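Local coordinates for TOG array regulator of axonemal microtubules protein 1 (PDB 5DN7) that binds microtubules and promotes their polymerization through its HEAT-repeat TOG regions, supporting ciliogenesis and the control of cilium length, at residues 19-24 and 61-66; 28-33 and 44-49; 113-118 and 125-130. All coordinates share one frame; numbering follows the deposited sequence.

How the contacts relate
All three contacts belong to TOG region 2, a helical solenoid of HEAT-type repeats, and they sample it at two places. Contacts 1 and 2 sit at the N-terminal end, their centres about 13 Å apart, and touch each other: K19 packs on H28, and I23 on H28, L31 and L47. Along the chain, 28-33 and 44-49 are nested within the loop that contact 1 closes. Contact 3 lies close to the middle of the domain, its centre about 23 Å from that of contact 1 and about 20 Å from that of contact 2, and touches neither. No ligand is involved; the three contacts are solenoid packing.

Contact 1 (19-24 and 61-66); sequences KFEIIP and HASLVG
F20 lays one face of its ring on the backbone of G66, where the loop that opens this TOG domain meets the first turns of helix 61-74 in the HEAT-repeat solenoid. The loop is a tight turn: F20 and E21 both have left-handed backbone conformations, K19 N bonds back to I23 O, and I22 N and I23 N both donate to K19 O, a geometry that fits a classic beta bulge. That turn presents F20 and E21 to the helix side by side.

The ring of F20 is gripped between two unlike surfaces. On the helix side G66 C lies over the face, offset toward the rim, and F20 CE1 comes to 3.5 Å from G66 CA. G66 has no side chain, which is why an aromatic ring can settle this close to the helix backbone. Against the opposite face K19 CG sits over the centre of the ring, so the loop supplies its own backing, while I23 CD1 meets the edge in the ring plane. CG of F20 stands anti to the carbonyl carbon (chi1 -49°), and the ring swings from there down along the helix, beyond S63 to G66, and also touches L70 farther on.

S63 is the second anchor. Its CB points at the loop and packs on the backbone, 3.5 Å from F20 O, while F20 CB lies 3.7 Å from S63 O, so each residue rests on the other's carbonyl oxygen. The CA atoms of this pair are 4.5 Å apart, which is very close backbone packing. E21, exposed to solvent, flanks it and also touches P60. Its contribution across the contact is aliphatic, with CG lying 3.5 Å from S63 OG.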
loop_
_atom_site.group_PDB
_atom_site.type_symbol
_atom_site.label_atom_id
_atom_site.label_comp_id
_atom_site.label_asym_id
_atom_site.label_seq_id
_atom_site.Cartn_x
_atom_site.Cartn_y
_atom_site.Cartn_z
ATOM N N LYS A 19 11.784 -17.940 -20.775
ATOM C CA LYS A 19 11.025 -16.706 -20.967
ATOM C C LYS A 19 11.460 -15.676 -19.927
ATOM O O LYS A 19 11.638 -16.012 -18.747
ATOM C CB LYS A 19 9.521 -16.975 -20.860
ATOM C CG LYS A 19 8.645 -15.809 -21.263
ATOM C CD LYS A 19 8.654 -15.603 -22.771
ATOM C CE LYS A 19 7.764 -14.433 -23.163
ATOM N NZ LYS A 19 7.569 -14.356 -24.629
ATOM N N PHE A 20 11.660 -14.434 -20.370
ATOM C CA PHE A 20 12.153 -13.365 -19.497
ATOM C C PHE A 20 13.457 -13.739 -18.792
ATOM O O PHE A 20 13.797 -13.138 -17.766
ATOM C CB PHE A 20 11.101 -13.001 -18.441
ATOM C CG PHE A 20 9.730 -12.771 -19.006
ATOM C CD1 PHE A 20 9.541 -11.906 -20.071
ATOM C CD2 PHE A 20 8.628 -13.432 -18.476
ATOM C CE1 PHE A 20 8.283 -11.693 -20.596
ATOM C CE2 PHE A 20 7.358 -13.227 -19.002
ATOM C CZ PHE A 20 7.185 -12.357 -20.061
ATOM N N GLU A 21 14.170 -14.730 -19.335
ATOM C CA GLU A 21 15.388 -15.287 -18.719
ATOM C C GLU A 21 15.112 -16.017 -17.400
ATOM O O GLU A 21 16.042 -16.337 -16.662
ATOM C CB GLU A 21 16.429 -14.186 -18.467
ATOM C CG GLU A 21 16.690 -13.262 -19.638
ATOM C CD GLU A 21 18.140 -13.290 -20.085
ATOM O OE1 GLU A 21 18.883 -14.199 -19.656
ATOM O OE2 GLU A 21 18.535 -12.394 -20.858
ATOM N N ILE A 22 13.844 -16.281 -17.106
ATOM C CA ILE A 22 13.470 -16.864 -15.820
ATOM C C ILE A 22 12.584 -18.099 -15.974
ATOM O O ILE A 22 12.856 -19.144 -15.387
ATOM C CB ILE A 22 12.730 -15.831 -14.930
ATOM C CG1 ILE A 22 13.445 -14.478 -14.965
ATOM C CG2 ILE A 22 12.628 -16.339 -13.502
ATOM C CD1 ILE A 22 12.583 -13.311 -14.529
ATOM N N ILE A 23 11.527 -17.974 -16.771
ATOM C CA ILE A 23 10.494 -18.998 -16.844
ATOM C C ILE A 23 10.650 -19.932 -18.036
ATOM O O ILE A 23 10.622 -19.488 -19.178
ATOM C CB ILE A 23 9.098 -18.367 -16.932
ATOM C CG1 ILE A 23 8.994 -17.150 -16.011
ATOM C CG2 ILE A 23 8.024 -19.395 -16.618
ATOM C CD1 ILE A 23 7.729 -16.355 -16.232
ATOM N N PRO A 24 10.799 -21.236 -17.768
ATOM C CA PRO A 24 10.718 -22.294 -18.782
ATOM C C PRO A 24 9.410 -22.208 -19.574
ATOM O O PRO A 24 8.359 -22.088 -18.937
ATOM C CB PRO A 24 10.772 -23.574 -17.945
ATOM C CG PRO A 24 11.520 -23.176 -16.713
ATOM C CD PRO A 24 11.109 -21.772 -16.431
ATOM N N HIS A 61 17.055 -5.407 -18.060
ATOM C CA HIS A 61 15.903 -4.583 -17.731
ATOM C C HIS A 61 14.627 -4.960 -18.489
ATOM O O HIS A 61 13.552 -5.083 -17.888
ATOM C CB HIS A 61 16.242 -3.118 -17.995
ATOM C CG HIS A 61 15.092 -2.187 -17.777
ATOM N ND1 HIS A 61 14.779 -1.667 -16.540
ATOM C CD2 HIS A 61 14.171 -1.693 -18.638
ATOM C CE1 HIS A 61 13.714 -0.892 -16.648
ATOM N NE2 HIS A 61 13.328 -0.887 -17.912
ATOM N N ALA A 62 14.751 -5.141 -19.801
ATOM C CA ALA A 62 13.610 -5.456 -20.664
ATOM C C ALA A 62 12.894 -6.736 -20.228
ATOM O O ALA A 62 11.652 -6.803 -20.200
ATOM C CB ALA A 62 14.071 -5.575 -22.111
ATOM N N SER A 63 13.687 -7.746 -19.885
ATOM C CA SER A 63 13.145 -9.004 -19.401
ATOM C C SER A 63 12.414 -8.822 -18.067
ATOM O O SER A 63 11.310 -9.323 -17.912
ATOM C CB SER A 63 14.252 -10.054 -19.271
ATOM O OG SER A 63 14.583 -10.600 -20.537
ATOM N N LEU A 64 13.015 -8.101 -17.121
ATOM C CA LEU A 64 12.350 -7.809 -15.846
ATOM C C LEU A 64 11.008 -7.085 -16.043
ATOM O O LEU A 64 10.019 -7.362 -15.327
ATOM C CB LEU A 64 13.261 -6.980 -14.944
ATOM C CG LEU A 64 14.460 -7.725 -14.361
ATOM C CD1 LEU A 64 15.360 -6.787 -13.565
ATOM C CD2 LEU A 64 13.986 -8.886 -13.501
ATOM N N VAL A 65 10.980 -6.167 -17.013
ATOM C CA VAL A 65 9.749 -5.477 -17.401
ATOM C C VAL A 65 8.704 -6.479 -17.900
ATOM O O VAL A 65 7.514 -6.420 -17.519
ATOM C CB VAL A 65 10.013 -4.409 -18.502
ATOM C CG1 VAL A 65 8.705 -3.807 -19.010
ATOM C CG2 VAL A 65 10.917 -3.312 -17.979
ATOM N N GLY A 66 9.146 -7.405 -18.750
ATOM C CA GLY A 66 8.249 -8.456 -19.203
ATOM C C GLY A 66 7.656 -9.267 -18.053
ATOM O O GLY A 66 6.439 -9.440 -17.959
#

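Contact 2 (28-33 and 44-49); sequences HARLLD and VEELKQ
Helices 28-32 and 44-49 run roughly antiparallel, their N-to-C directions 138° apart and their axes 10.2 Å apart at closest approach. They are parts of helices 25-32 and 40-52, the helical hairpin within a predicted HEAT repeat at the start of the TOG domain. L31 and V44 form the nearest CA pair, at 6.8 Å.

L31 fills the buried side of the interface with its two methyls divided between two neighbours one helical turn apart. CD2 slips against the start of segment 44-49, 3.6 Å from V44 N, and also packs on V44 CG2. CD1 turns instead to L47, meeting its CD2 at 4.0 Å, the two leucine side chains crossing at about a right angle. I23 from the preceding loop packs on both leucines and closes this apolar layer, while V44 leans on V89 of helix 80-97.

At the more open side R30 reaches over to E46 in a two-pronged salt bridge. The arginine chain bends at chi3 (54°) and crosses the extended glutamate at about a right angle, and the guanidinium and carboxylate planes are 47° apart rather than coplanar. E26 gives R30 NH1 a second acidic partner, and Q42 makes a weak hydrogen bond to E46 OE1. The separation of R30 NH2 and E46 OE1, 2.4 Å, is implausibly short and its value doubtful. More ordinary is the other prong, in which R30 NH1 donates to E46 OE2 at 3.1 Å, on the syn side of that oxygen but tilted out of the carboxylate plane.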
loop_
_atom_site.group_PDB
_atom_site.type_symbol
_atom_site.label_atom_id
_atom_site.label_comp_id
_atom_site.label_asym_id
_atom_site.label_seq_id
_atom_site.Cartn_x
_atom_site.Cartn_y
_atom_site.Cartn_z
ATOM N N HIS A 28 5.586 -21.230 -18.431
ATOM C CA HIS A 28 4.978 -20.017 -18.944
ATOM C C HIS A 28 3.634 -20.323 -19.537
ATOM O O HIS A 28 2.633 -19.629 -19.256
ATOM C CB HIS A 28 5.877 -19.367 -19.988
ATOM C CG HIS A 28 5.453 -17.971 -20.373
ATOM N ND1 HIS A 28 5.707 -17.445 -21.585
ATOM C CD2 HIS A 28 4.770 -16.990 -19.655
ATOM C CE1 HIS A 28 5.214 -16.193 -21.643
ATOM N NE2 HIS A 28 4.642 -15.916 -20.462
ATOM N N ALA A 29 3.592 -21.362 -20.363
ATOM C CA ALA A 29 2.357 -21.815 -20.988
ATOM C C ALA A 29 1.330 -22.186 -19.924
ATOM O O ALA A 29 0.168 -21.801 -20.028
ATOM C CB ALA A 29 2.619 -22.995 -21.913
ATOM N N ARG A 30 1.745 -22.922 -18.896
ATOM C CA ARG A 30 0.804 -23.219 -17.803
ATOM C C ARG A 30 0.329 -21.985 -17.021
ATOM O O ARG A 30 -0.746 -22.002 -16.418
ATOM C CB ARG A 30 1.412 -24.226 -16.830
ATOM C CG ARG A 30 1.299 -25.663 -17.292
ATOM C CD ARG A 30 2.383 -26.508 -16.676
ATOM N NE ARG A 30 2.398 -26.406 -15.223
ATOM C CZ ARG A 30 3.472 -26.652 -14.485
ATOM N NH1 ARG A 30 4.610 -26.996 -15.078
ATOM N NH2 ARG A 30 3.421 -26.543 -13.162
ATOM N N LEU A 31 1.132 -20.924 -17.027
ATOM C CA LEU A 31 0.785 -19.698 -16.318
ATOM C C LEU A 31 -0.193 -18.872 -17.135
ATOM O O LEU A 31 -1.076 -18.224 -16.578
ATOM C CB LEU A 31 2.035 -18.868 -16.003
ATOM C CG LEU A 31 3.031 -19.410 -14.975
ATOM C CD1 LEU A 31 4.400 -18.756 -15.151
ATOM C CD2 LEU A 31 2.519 -19.226 -13.544
ATOM N N LEU A 32 -0.042 -18.893 -18.457
ATOM C CA LEU A 32 -0.923 -18.090 -19.310
ATOM C C LEU A 32 -2.197 -18.820 -19.759
ATOM O O LEU A 32 -3.247 -18.195 -19.920
ATOM C CB LEU A 32 -0.156 -17.587 -20.532
ATOM C CG LEU A 32 0.648 -16.314 -20.264
ATOM C CD1 LEU A 32 1.237 -15.762 -21.552
ATOM C CD2 LEU A 32 -0.224 -15.265 -19.576
ATOM N N ASP A 33 -2.166 -20.125 -19.853
ATOM C CA ASP A 33 -3.360 -20.832 -20.252
ATOM C C ASP A 33 -4.170 -21.390 -19.102
ATOM O O ASP A 33 -4.635 -22.506 -19.184
ATOM C CB ASP A 33 -2.990 -21.958 -21.212
ATOM C CG ASP A 33 -2.306 -21.452 -22.441
ATOM O OD1 ASP A 33 -2.307 -20.226 -22.674
ATOM O OD2 ASP A 33 -1.758 -22.271 -23.182
ATOM N N VAL A 44 2.023 -21.048 -10.537
ATOM C CA VAL A 44 2.460 -19.893 -9.778
ATOM C C VAL A 44 3.421 -20.268 -8.629
ATOM O O VAL A 44 4.439 -19.586 -8.392
ATOM C CB VAL A 44 1.243 -19.132 -9.208
ATOM C CG1 VAL A 44 1.699 -17.983 -8.320
ATOM C CG2 VAL A 44 0.359 -18.624 -10.326
ATOM N N GLU A 45 3.119 -21.349 -7.918
ATOM C CA GLU A 45 3.988 -21.704 -6.805
ATOM C C GLU A 45 5.325 -22.265 -7.306
ATOM O O GLU A 45 6.389 -22.011 -6.718
ATOM C CB GLU A 45 3.300 -22.693 -5.882
ATOM C CG GLU A 45 4.253 -23.403 -4.978
ATOM C CD GLU A 45 4.291 -22.739 -3.630
ATOM O OE1 GLU A 45 3.711 -21.634 -3.521
ATOM O OE2 GLU A 45 4.913 -23.294 -2.696
ATOM N N GLU A 46 5.267 -23.014 -8.404
ATOM C CA GLU A 46 6.475 -23.421 -9.124
ATOM C C GLU A 46 7.349 -22.197 -9.435
ATOM O O GLU A 46 8.552 -22.180 -9.145
ATOM C CB GLU A 46 6.095 -24.148 -10.416
ATOM C CG GLU A 46 6.821 -25.460 -10.659
ATOM C CD GLU A 46 6.113 -26.320 -11.702
ATOM O OE1 GLU A 46 5.012 -26.840 -11.405
ATOM O OE2 GLU A 46 6.645 -26.464 -12.825
ATOM N N LEU A 47 6.721 -21.178 -10.016
ATOM C CA LEU A 47 7.374 -19.910 -10.303
ATOM C C LEU A 47 8.050 -19.339 -9.066
ATOM O O LEU A 47 9.203 -18.918 -9.123
ATOM C CB LEU A 47 6.364 -18.909 -10.861
ATOM C CG LEU A 47 6.950 -17.568 -11.297
ATOM C CD1 LEU A 47 8.191 -17.795 -12.145
ATOM C CD2 LEU A 47 5.891 -16.765 -12.069
ATOM N N LYS A 48 7.337 -19.333 -7.944
ATOM C CA LYS A 48 7.935 -18.872 -6.688
ATOM C C LYS A 48 9.219 -19.652 -6.357
ATOM O O LYS A 48 10.261 -19.074 -5.962
ATOM C CB LYS A 48 6.923 -19.007 -5.553
ATOM C CG LYS A 48 7.242 -18.169 -4.338
ATOM C CD LYS A 48 6.175 -18.329 -3.275
ATOM C CE LYS A 48 6.408 -19.582 -2.456
ATOM N NZ LYS A 48 5.578 -19.580 -1.219
ATOM N N GLN A 49 9.144 -20.967 -6.547
ATOM C CA GLN A 49 10.306 -21.813 -6.319
ATOM C C GLN A 49 11.470 -21.355 -7.182
ATOM O O GLN A 49 12.583 -21.184 -6.684
ATOM C CB GLN A 49 9.978 -23.281 -6.601
ATOM C CG GLN A 49 8.824 -23.842 -5.764
ATOM C CD GLN A 49 9.081 -23.783 -4.267
ATOM O OE1 GLN A 49 9.604 -24.733 -3.682
ATOM N NE2 GLN A 49 8.720 -22.662 -3.638
#

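Contact 3 (113-118 and 125-130); sequences VKVLAD and QEYMKI
Y127 meets V115 and L116 and carries the whole of this contact from the side of helix 121-138. Segment 125-130 starts with Q125, which looks elsewhere and bonds through NE2 to Q256 OE1. E126 comes next, packing on L87 and Q88 of helix 80-97; its OE2 takes a hydrogen bond from K129 NZ, 3.0 Å away, in a salt bridge one turn along the same helix.

Then comes Y127, whose CB points at the partner segment. With CG set between backbone N and carbonyl carbon (chi1 67°), the ring is carried across to V115 and L116 of the partner segment. L116 CD2 stands over the centre of one face, 3.4 Å from the ring centroid and only 10° off the normal, a direct CH-pi contact. V115 approaches the ring obliquely, CG2 lying 3.8 Å from Y127 CD2, and itself backs onto V83 and L87. The hydroxyl of Y127 is anchored beyond the contact by a hydrogen bond with E161 OE1, which fixes the far end of the ring in this buried setting.

M128 turns to I165 and C168 of helix 156-172, so consecutive residues link helix 121-138 to different neighbours. The contact joins the two arms of one predicted HEAT repeat, the helical hairpin that is the building unit of a TOG-domain solenoid.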
loop_
_atom_site.group_PDB
_atom_site.type_symbol
_atom_site.label_atom_id
_atom_site.label_comp_id
_atom_site.label_asym_id
_atom_site.label_seq_id
_atom_site.Cartn_x
_atom_site.Cartn_y
_atom_site.Cartn_z
ATOM N N VAL A 113 -1.804 -1.762 -6.019
ATOM C CA VAL A 113 -3.053 -1.048 -5.846
ATOM C C VAL A 113 -4.218 -1.869 -6.422
ATOM O O VAL A 113 -5.316 -1.894 -5.838
ATOM C CB VAL A 113 -3.017 0.356 -6.508
ATOM C CG1 VAL A 113 -4.422 0.968 -6.529
ATOM C CG2 VAL A 113 -2.049 1.266 -5.765
ATOM N N LYS A 114 -3.983 -2.540 -7.554
ATOM C CA LYS A 114 -5.016 -3.406 -8.125
ATOM C C LYS A 114 -5.684 -4.359 -7.109
ATOM O O LYS A 114 -6.907 -4.498 -7.106
ATOM C CB LYS A 114 -4.441 -4.234 -9.274
ATOM C CG LYS A 114 -5.479 -5.138 -9.919
ATOM C CD LYS A 114 -4.874 -6.056 -10.971
ATOM C CE LYS A 114 -4.350 -5.277 -12.158
ATOM N NZ LYS A 114 -3.774 -6.172 -13.198
ATOM N N VAL A 115 -4.896 -5.012 -6.251
ATOM C CA VAL A 115 -5.445 -6.016 -5.342
ATOM C C VAL A 115 -5.974 -5.420 -4.031
ATOM O O VAL A 115 -6.447 -6.151 -3.174
ATOM C CB VAL A 115 -4.402 -7.115 -4.993
ATOM C CG1 VAL A 115 -3.983 -7.868 -6.248
ATOM C CG2 VAL A 115 -3.188 -6.523 -4.230
ATOM N N LEU A 116 -5.895 -4.105 -3.865
ATOM C CA LEU A 116 -6.431 -3.482 -2.660
ATOM C C LEU A 116 -7.964 -3.563 -2.571
ATOM O O LEU A 116 -8.541 -3.403 -1.485
ATOM C CB LEU A 116 -6.012 -2.028 -2.584
ATOM C CG LEU A 116 -4.540 -1.640 -2.470
ATOM C CD1 LEU A 116 -4.507 -0.138 -2.287
ATOM C CD2 LEU A 116 -3.841 -2.346 -1.319
ATOM N N ALA A 117 -8.617 -3.771 -3.715
ATOM C CA ALA A 117 -10.062 -3.922 -3.759
ATOM C C ALA A 117 -10.486 -5.247 -3.164
ATOM O O ALA A 117 -11.662 -5.435 -2.824
ATOM C CB ALA A 117 -10.571 -3.820 -5.189
ATOM N N ASP A 118 -9.533 -6.167 -3.050
ATOM C CA ASP A 118 -9.834 -7.522 -2.624
ATOM C C ASP A 118 -9.795 -7.618 -1.104
ATOM O O ASP A 118 -8.743 -7.476 -0.482
ATOM C CB ASP A 118 -8.854 -8.514 -3.262
ATOM C CG ASP A 118 -9.183 -9.967 -2.925
ATOM O OD1 ASP A 118 -10.188 -10.220 -2.208
ATOM O OD2 ASP A 118 -8.445 -10.862 -3.397
ATOM N N GLN A 125 -2.215 -9.478 3.729
ATOM C CA GLN A 125 -0.909 -9.893 4.251
ATOM C C GLN A 125 0.177 -9.652 3.199
ATOM O O GLN A 125 1.211 -8.989 3.459
ATOM C CB GLN A 125 -0.897 -11.371 4.647
ATOM C CG GLN A 125 -1.400 -11.663 6.036
ATOM C CD GLN A 125 -1.527 -13.156 6.303
ATOM O OE1 GLN A 125 -1.297 -13.983 5.411
ATOM N NE2 GLN A 125 -1.922 -13.510 7.526
ATOM N N GLU A 126 -0.067 -10.192 2.004
ATOM C CA GLU A 126 0.968 -10.035 0.985
ATOM C C GLU A 126 1.168 -8.581 0.523
ATOM O O GLU A 126 2.320 -8.126 0.374
ATOM C CB GLU A 126 0.674 -10.938 -0.211
ATOM C CG GLU A 126 0.666 -12.413 0.178
ATOM C CD GLU A 126 1.981 -12.853 0.809
ATOM O OE1 GLU A 126 3.047 -12.332 0.411
ATOM O OE2 GLU A 126 1.958 -13.722 1.711
ATOM N N TYR A 127 0.095 -7.821 0.315
ATOM C CA TYR A 127 0.380 -6.486 -0.198
ATOM C C TYR A 127 0.949 -5.563 0.887
ATOM O O TYR A 127 1.715 -4.648 0.570
ATOM C CB TYR A 127 -0.830 -5.854 -0.909
ATOM C CG TYR A 127 -2.068 -5.475 -0.134
ATOM C CD1 TYR A 127 -2.045 -4.490 0.854
ATOM C CD2 TYR A 127 -3.305 -6.032 -0.481
ATOM C CE1 TYR A 127 -3.212 -4.118 1.519
ATOM C CE2 TYR A 127 -4.468 -5.668 0.169
ATOM C CZ TYR A 127 -4.422 -4.714 1.163
ATOM O OH TYR A 127 -5.592 -4.368 1.798
ATOM N N MET A 128 0.631 -5.809 2.152
ATOM C CA MET A 128 1.271 -5.039 3.218
ATOM C C MET A 128 2.774 -5.351 3.266
ATOM O O MET A 128 3.621 -4.420 3.439
ATOM C CB MET A 128 0.625 -5.316 4.582
ATOM C CG MET A 128 -0.759 -4.681 4.802
ATOM S SD MET A 128 -0.866 -2.929 4.303
ATOM C CE MET A 128 0.494 -2.176 5.221
ATOM N N LYS A 129 3.117 -6.635 3.105
ATOM C CA LYS A 129 4.551 -6.967 2.987
ATOM C C LYS A 129 5.215 -6.168 1.869
ATOM O O LYS A 129 6.283 -5.526 2.060
ATOM C CB LYS A 129 4.760 -8.462 2.734
ATOM C CG LYS A 129 4.519 -9.355 3.950
ATOM C CD LYS A 129 4.423 -10.808 3.493
ATOM C CE LYS A 129 4.185 -11.743 4.650
ATOM N NZ LYS A 129 3.657 -13.036 4.128
ATOM N N ILE A 130 4.569 -6.175 0.700
ATOM C CA ILE A 130 5.146 -5.444 -0.431
ATOM C C ILE A 130 5.330 -3.947 -0.136
ATOM O O ILE A 130 6.433 -3.413 -0.297
ATOM C CB ILE A 130 4.305 -5.623 -1.700
ATOM C CG1 ILE A 130 4.417 -7.066 -2.177
ATOM C CG2 ILE A 130 4.830 -4.731 -2.798
ATOM C CD1 ILE A 130 3.239 -7.538 -2.974
#